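PDB 2JJ7: hemolysin II regulatory protein from Bacillus cereus, which probably binds DNA as a TetR-family transcriptional regulator with a helix-turn-helix domain, consistent with control of the hemolysin II gene. Local coordinates for residues 126-129 and 130-133. Sequence-based numbering, arbitrary orientation.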
ATOM      1  N   PHE B 126      -1.913  12.372  10.228  1.00 37.06           N
ATOM      2  CA  PHE B 126      -1.529  11.075   9.680  1.00 37.73           C
ATOM      3  C   PHE B 126      -0.002  10.897   9.678  1.00 37.66           C
ATOM      4  O   PHE B 126       0.504   9.788   9.862  1.00 39.16           O
ATOM      5  CB  PHE B 126      -2.128  10.880   8.267  1.00 34.48           C
ATOM      6  CG  PHE B 126      -2.152   9.438   7.816  1.00 39.00           C
ATOM      7  CD1 PHE B 126      -1.174   8.946   6.961  1.00 38.99           C
ATOM      8  CD2 PHE B 126      -3.143   8.559   8.274  1.00 35.64           C
ATOM      9  CE1 PHE B 126      -1.180   7.599   6.556  1.00 40.81           C
ATOM     10  CE2 PHE B 126      -3.169   7.202   7.861  1.00 40.18           C
ATOM     11  CZ  PHE B 126      -2.191   6.722   7.000  1.00 37.57           C
ATOM     12  N   GLU B 127       0.722  11.993   9.473  1.00 37.19           N
ATOM     13  CA  GLU B 127       2.200  11.988   9.476  1.00 38.31           C
ATOM     14  C   GLU B 127       2.860  11.685  10.842  1.00 39.40           C
ATOM     15  O   GLU B 127       4.083  11.614  10.942  1.00 39.27           O
ATOM     16  CB  GLU B 127       2.734  13.298   8.914  1.00 35.44           C
ATOM     17  CG  GLU B 127       2.800  13.276   7.399  1.00 37.39           C
ATOM     18  CD  GLU B 127       3.228  14.590   6.792  1.00 43.18           C
ATOM     19  OE1 GLU B 127       3.476  15.556   7.543  1.00 45.42           O
ATOM     20  OE2 GLU B 127       3.307  14.654   5.545  1.00 44.54           O
ATOM     21  N   GLN B 128       2.050  11.510  11.885  1.00 37.02           N
ATOM     22  CA  GLN B 128       2.580  11.104  13.186  1.00 37.34           C
ATOM     23  C   GLN B 128       3.147   9.687  13.126  1.00 37.13           C
ATOM     24  O   GLN B 128       3.938   9.307  13.976  1.00 38.04           O
ATOM     25  CB  GLN B 128       1.507  11.141  14.260  1.00 36.52           C
ATOM     26  CG  GLN B 128       1.261  12.487  14.888  1.00 37.74           C
ATOM     27  CD  GLN B 128       0.378  12.360  16.112  1.00 44.03           C
ATOM     28  OE1 GLN B 128       0.652  11.552  17.004  1.00 39.15           O
ATOM     29  NE2 GLN B 128      -0.694  13.142  16.160  1.00 44.92           N
ATOM     30  N   LEU B 129       2.737   8.915  12.125  1.00 35.21           N
ATOM     31  CA  LEU B 129       3.143   7.518  12.014  1.00 34.99           C
ATOM     32  C   LEU B 129       4.650   7.273  12.122  1.00 35.76           C
ATOM     33  O   LEU B 129       5.085   6.396  12.868  1.00 35.19           O
ATOM     34  CB  LEU B 129       2.610   6.932  10.712  1.00 34.58           C
ATOM     35  CG  LEU B 129       2.906   5.457  10.456  1.00 35.38           C
ATOM     36  CD1 LEU B 129       2.387   4.567  11.628  1.00 37.50           C
ATOM     37  CD2 LEU B 129       2.321   5.061   9.086  1.00 30.57           C
ATOM     38  N   LYS B 130       5.436   8.031  11.359  1.00 36.65           N
ATOM     39  CA  LYS B 130       6.898   7.924  11.397  1.00 38.51           C
ATOM     40  C   LYS B 130       7.467   7.905  12.811  1.00 38.12           C
ATOM     41  O   LYS B 130       8.204   6.982  13.158  1.00 40.20           O
ATOM     42  CB  LYS B 130       7.577   9.040  10.594  1.00 38.68           C
ATOM     43  CG  LYS B 130       9.097   8.845  10.516  1.00 43.56           C
ATOM     44  CD  LYS B 130       9.755   9.786   9.527  1.00 47.97           C
ATOM     45  CE  LYS B 130      11.245   9.469   9.395  1.00 59.67           C
ATOM     46  NZ  LYS B 130      12.019  10.542   8.696  1.00 59.84           N
ATOM     47  N   GLU B 131       7.136   8.913  13.623  1.00 38.02           N
ATOM     48  CA  GLU B 131       7.712   8.985  14.977  1.00 39.66           C
ATOM     49  C   GLU B 131       7.272   7.818  15.872  1.00 37.79           C
ATOM     50  O   GLU B 131       8.054   7.328  16.656  1.00 37.07           O
ATOM     51  CB  GLU B 131       7.482  10.342  15.651  1.00 39.11           C
ATOM     52  CG  GLU B 131       6.045  10.663  16.020  1.00 44.19           C
ATOM     53  CD  GLU B 131       5.960  11.809  17.029  1.00 45.31           C
ATOM     54  OE1 GLU B 131       6.940  12.561  17.163  1.00 52.76           O
ATOM     55  OE2 GLU B 131       4.919  11.953  17.696  1.00 50.69           O
ATOM     56  N   ILE B 132       6.035   7.355  15.711  1.00 36.81           N
ATOM     57  CA  ILE B 132       5.548   6.197  16.469  1.00 36.30           C
ATOM     58  C   ILE B 132       6.389   4.948  16.163  1.00 36.30           C
ATOM     59  O   ILE B 132       6.782   4.196  17.070  1.00 35.75           O
ATOM     60  CB  ILE B 132       4.062   5.921  16.167  1.00 34.45           C
ATOM     61  CG1 ILE B 132       3.193   7.079  16.673  1.00 35.54           C
ATOM     62  CG2 ILE B 132       3.618   4.648  16.859  1.00 38.18           C
ATOM     63  CD1 ILE B 132       1.692   6.970  16.275  1.00 32.78           C
ATOM     64  N   LEU B 133       6.667   4.750  14.878  1.00 36.99           N
ATOM     65  CA  LEU B 133       7.423   3.595  14.382  1.00 38.23           C
ATOM     66  C   LEU B 133       8.883   3.657  14.808  1.00 38.93           C
ATOM     67  O   LEU B 133       9.453   2.637  15.215  1.00 41.35           O
ATOM     68  CB  LEU B 133       7.330   3.504  12.852  1.00 38.22           C
ATOM     69  CG  LEU B 133       5.971   3.168  12.228  1.00 37.01           C
ATOM     70  CD1 LEU B 133       6.076   3.215  10.700  1.00 31.00           C
ATOM     71  CD2 LEU B 133       5.483   1.795  12.689  1.00 39.16           C
TER
HETATM   72  O   HOH W   1       4.783   9.689   8.744  1.00 26.44           O
HETATM   73  O   HOH W   2       6.143  11.442  12.660  1.00 33.56           O
HETATM   74  O   HOH W   3       2.902  10.459  18.096  1.00 26.82           O
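Leu-129 and Leu-133 meet one helical turn apart, at the start of helix 129-138. Their side chains cross obliquely, with CG of Leu-129 3.9 Å from CD1 of Leu-133. Leu-129 holds CG anti to its own N (chi1 -178°), while Leu-133 holds CG anti to its carbonyl carbon (chi1 -68°). These different torsions place the two branched ends side by side, with Leu-129 CD1 3.9 Å from Leu-133 CG. Leu-133 N also donates to Leu-129 O at 3.0 Å, the first firm i to i+4 bond here. The preceding one, Ile-132 N to Gln-128 O, is weak at 3.3 Å.

Before the helix, a type I turn runs from Phe-126 to Leu-129, closed by Leu-129 N bonding to Phe-126 O. Two waters link Glu-127 O to the amides of Lys-130 and Glu-131. A third water donates to both Gln-128 OE1 and Glu-131 OE2. Glu-131 turns CG between its N and carbonyl carbon (chi1 68°), which sets CG 3.2 Å from Gln-128 O and lets OE2 share that water. Gln-128 OE1 also accepts from Phe-71 N and its NE2 donates to Pro-69 O; Glu-131 OE2 accepts from Asn-70 ND2.

Leu-129 and Leu-133 also touch helix 147-158, and Leu-129 and Ile-132 pack on helix 79-96. The helix thus starts with an apolar inner face and a hydrated outer one, where polar side chains tie it to residues 69-71.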